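Local coordinates for enoyl-CoA hydratase/isomerase family protein (Mycobacterium tuberculosis, PDB 4FN7) that belongs to the crotonase superfamily and probably acts as an enoyl-CoA hydratase or isomerase in lipid metabolism, at residues A[1-9]-A[15-23]. Numbering follows the deposited sequence.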
loop_
_atom_site.group_PDB
_atom_site.type_symbol
_atom_site.label_atom_id
_atom_site.label_comp_id
_atom_site.label_asym_id
_atom_site.label_seq_id
_atom_site.Cartn_x
_atom_site.Cartn_y
_atom_site.Cartn_z
ATOM N N MET A 1 -31.244 12.275 20.851
ATOM C CA MET A 1 -30.826 11.743 22.143
ATOM C C MET A 1 -29.987 12.735 22.928
ATOM O O MET A 1 -29.152 13.447 22.378
ATOM C CB MET A 1 -30.083 10.429 21.975
ATOM C CG MET A 1 -29.689 9.768 23.267
ATOM S SD MET A 1 -27.935 9.971 23.590
ATOM C CE MET A 1 -27.667 8.651 24.787
ATOM N N SER A 2 -30.218 12.739 24.232
ATOM C CA SER A 2 -29.851 13.844 25.100
ATOM C C SER A 2 -28.360 13.972 25.367
ATOM O O SER A 2 -27.853 15.075 25.553
ATOM C CB SER A 2 -30.601 13.701 26.421
ATOM O OG SER A 2 -31.945 13.311 26.184
ATOM N N ASP A 3 -27.664 12.842 25.412
ATOM C CA ASP A 3 -26.240 12.838 25.716
ATOM C C ASP A 3 -25.577 11.772 24.871
ATOM O O ASP A 3 -25.370 10.649 25.324
ATOM C CB ASP A 3 -26.010 12.568 27.201
ATOM C CG ASP A 3 -26.545 13.679 28.078
ATOM O OD1 ASP A 3 -25.884 14.734 28.170
ATOM O OD2 ASP A 3 -27.628 13.504 28.669
ATOM N N PRO A 4 -25.256 12.123 23.624
ATOM C CA PRO A 4 -24.830 11.132 22.636
ATOM C C PRO A 4 -23.426 10.579 22.843
ATOM O O PRO A 4 -23.088 9.595 22.199
ATOM C CB PRO A 4 -24.924 11.900 21.313
ATOM C CG PRO A 4 -24.734 13.330 21.701
ATOM C CD PRO A 4 -25.412 13.465 23.035
ATOM N N VAL A 5 -22.630 11.190 23.716
ATOM C CA VAL A 5 -21.297 10.678 24.005
ATOM C C VAL A 5 -21.062 10.584 25.503
ATOM O O VAL A 5 -21.363 11.516 26.246
ATOM C CB VAL A 5 -20.207 11.573 23.397
ATOM C CG1 VAL A 5 -18.823 11.078 23.803
ATOM C CG2 VAL A 5 -20.333 11.612 21.890
ATOM N N SER A 6 -20.529 9.456 25.951
ATOM C CA SER A 6 -20.120 9.335 27.344
ATOM C C SER A 6 -18.602 9.330 27.438
ATOM O O SER A 6 -17.912 8.845 26.536
ATOM C CB SER A 6 -20.691 8.071 27.978
ATOM O OG SER A 6 -20.122 6.915 27.399
ATOM N N TYR A 7 -18.097 9.886 28.533
ATOM C CA TYR A 7 -16.668 9.930 28.816
ATOM C C TYR A 7 -16.416 9.298 30.173
ATOM O O TYR A 7 -17.017 9.701 31.165
ATOM C CB TYR A 7 -16.165 11.372 28.825
ATOM C CG TYR A 7 -14.735 11.484 29.291
ATOM C CD1 TYR A 7 -13.690 11.303 28.403
ATOM C CD2 TYR A 7 -14.428 11.768 30.618
ATOM C CE1 TYR A 7 -12.379 11.393 28.818
ATOM C CE2 TYR A 7 -13.115 11.860 31.040
ATOM C CZ TYR A 7 -12.095 11.675 30.130
ATOM O OH TYR A 7 -10.781 11.759 30.518
ATOM N N THR A 8 -15.512 8.324 30.211
ATOM C CA THR A 8 -15.182 7.623 31.441
ATOM C C THR A 8 -13.684 7.402 31.510
ATOM O O THR A 8 -13.100 6.778 30.628
ATOM C CB THR A 8 -15.881 6.257 31.500
ATOM O OG1 THR A 8 -17.270 6.415 31.186
ATOM C CG2 THR A 8 -15.736 5.641 32.883
ATOM N N ARG A 9 -13.056 7.921 32.553
ATOM C CA ARG A 9 -11.647 7.637 32.771
ATOM C C ARG A 9 -11.502 6.357 33.588
ATOM O O ARG A 9 -12.121 6.209 34.642
ATOM C CB ARG A 9 -10.939 8.806 33.462
ATOM C CG ARG A 9 -9.462 8.529 33.735
ATOM C CD ARG A 9 -8.676 9.788 34.073
ATOM N NE ARG A 9 -9.171 10.457 35.271
ATOM C CZ ARG A 9 -8.505 11.399 35.931
ATOM N NH1 ARG A 9 -7.305 11.781 35.515
ATOM N NH2 ARG A 9 -9.033 11.956 37.014
ATOM N N VAL A 15 -12.349 6.124 28.060
ATOM C CA VAL A 15 -13.262 5.465 27.138
ATOM C C VAL A 15 -14.350 6.445 26.739
ATOM O O VAL A 15 -15.074 6.970 27.586
ATOM C CB VAL A 15 -13.894 4.208 27.755
ATOM C CG1 VAL A 15 -14.784 3.506 26.735
ATOM C CG2 VAL A 15 -12.803 3.271 28.258
ATOM N N ILE A 16 -14.440 6.695 25.438
ATOM C CA ILE A 16 -15.396 7.623 24.866
ATOM C C ILE A 16 -16.360 6.796 24.025
ATOM O O ILE A 16 -15.952 6.129 23.075
ATOM C CB ILE A 16 -14.660 8.662 23.990
ATOM C CG1 ILE A 16 -13.708 9.508 24.852
ATOM C CG2 ILE A 16 -15.640 9.528 23.206
ATOM C CD1 ILE A 16 -12.873 10.509 24.050
ATOM N N SER A 17 -17.632 6.797 24.399
ATOM C CA SER A 17 -18.607 5.933 23.746
ATOM C C SER A 17 -19.714 6.732 23.091
ATOM O O SER A 17 -20.363 7.563 23.736
ATOM C CB SER A 17 -19.212 4.956 24.754
ATOM O OG SER A 17 -18.271 3.966 25.113
ATOM N N MET A 18 -19.925 6.465 21.803
ATOM C CA MET A 18 -21.006 7.081 21.051
ATOM C C MET A 18 -22.266 6.240 21.163
ATOM O O MET A 18 -22.255 5.043 20.858
ATOM C CB MET A 18 -20.624 7.194 19.573
ATOM C CG MET A 18 -19.463 8.131 19.283
ATOM S SD MET A 18 -19.100 8.216 17.515
ATOM C CE MET A 18 -18.414 6.583 17.236
ATOM N N ASP A 19 -23.354 6.861 21.603
ATOM C CA ASP A 19 -24.658 6.224 21.525
ATOM C C ASP A 19 -25.749 7.273 21.518
ATOM O O ASP A 19 -26.176 7.733 22.572
ATOM C CB ASP A 19 -24.880 5.257 22.689
ATOM C CG ASP A 19 -26.216 4.554 22.606
ATOM O OD1 ASP A 19 -26.900 4.699 21.569
ATOM O OD2 ASP A 19 -26.587 3.851 23.561
ATOM N N ASP A 20 -26.198 7.665 20.330
ATOM C CA ASP A 20 -27.282 8.631 20.246
ATOM C C ASP A 20 -28.637 7.939 20.169
ATOM O O ASP A 20 -29.647 8.579 19.900
ATOM C CB ASP A 20 -27.085 9.599 19.071
ATOM C CG ASP A 20 -27.310 8.947 17.720
ATOM O OD1 ASP A 20 -27.379 7.703 17.646
ATOM O OD2 ASP A 20 -27.398 9.699 16.724
ATOM N N GLY A 21 -28.645 6.632 20.416
ATOM C CA GLY A 21 -29.865 5.847 20.382
ATOM C C GLY A 21 -30.316 5.490 18.978
ATOM O O GLY A 21 -31.348 4.840 18.798
ATOM N N LYS A 22 -29.545 5.925 17.985
ATOM C CA LYS A 22 -29.877 5.701 16.578
ATOM C C LYS A 22 -28.697 5.060 15.847
ATOM O O LYS A 22 -28.374 3.897 16.097
ATOM C CB LYS A 22 -30.319 7.005 15.902
ATOM C CG LYS A 22 -31.577 7.621 16.504
ATOM C CD LYS A 22 -31.915 8.951 15.841
ATOM N N VAL A 23 -28.040 5.806 14.960
ATOM C CA VAL A 23 -26.903 5.247 14.225
ATOM C C VAL A 23 -25.633 6.082 14.405
ATOM O O VAL A 23 -24.708 6.032 13.588
ATOM C CB VAL A 23 -27.215 5.031 12.719
ATOM C CG1 VAL A 23 -28.322 3.988 12.541
ATOM C CG2 VAL A 23 -27.581 6.347 12.043
HETATM O O HOH W 1 -30.242 11.415 18.420
HETATM O O HOH W 2 -17.601 6.135 28.377
#
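Val5 to Thr8 pair with Val15 to Met18 as the two strands of an antiparallel beta hairpin at one edge of the main sheet; the axes of these short strands approach to 4.7 Å, with their N-to-C directions 165° apart. Four backbone hydrogen bonds join the hydrogen-bonded pairs Ser6–Ser17 and Thr8–Val15; Val15 N reaches Thr8 O at 2.8 Å in an almost straight bond (176°). Beyond the strand ends Asp19 N adds a fifth to Pro4 O, and Pro4 CB lies 3.9 Å from Asp20 CB.

Val5, Tyr7, Ile16 and Met18 share the apolar face. Ile16 divides its branches between two neighbours: CG2 packs on Val5 CG1 at 3.6 Å, while CG1 meets Tyr7 CD1 at the edge of the ring, close to its plane, at 4.0 Å. Both first torsions favour the Val5 contact, since Val5 CG1 and Ile16 CG2 each stand anti to their own backbone N. Helix 28-44 covers this face at Val5 and Tyr7, and Asp44, at its end, takes a hydrogen bond from Tyr7 OH.

Such an N-terminal hairpin opens the crotonase fold; strand 5-10 is outermost within the chain, whereas strand 13-18 continues into the sheet through parallel pairing with strand 48-52.

Ser6, Thr8, Val15 and Ser17 occupy the other face. One water binds Ser6 OG and Thr8 OG1, each at 2.8 Å, and donates to Val15 O, so that it ties both hydroxyls to the opposite strand. Ser6 OG, held between its backbone N and carbonyl carbon (chi1 67°), also comes to 3.4 Å from Ser17 CB, while Ser17 OG turns to Thr52. Past the hairpin, consecutive Asx turns shape the chain: Asp19 OD1 accepts from Gly21 N and Asp20 OD1 from Lys22 N, both from above the carboxylate plane.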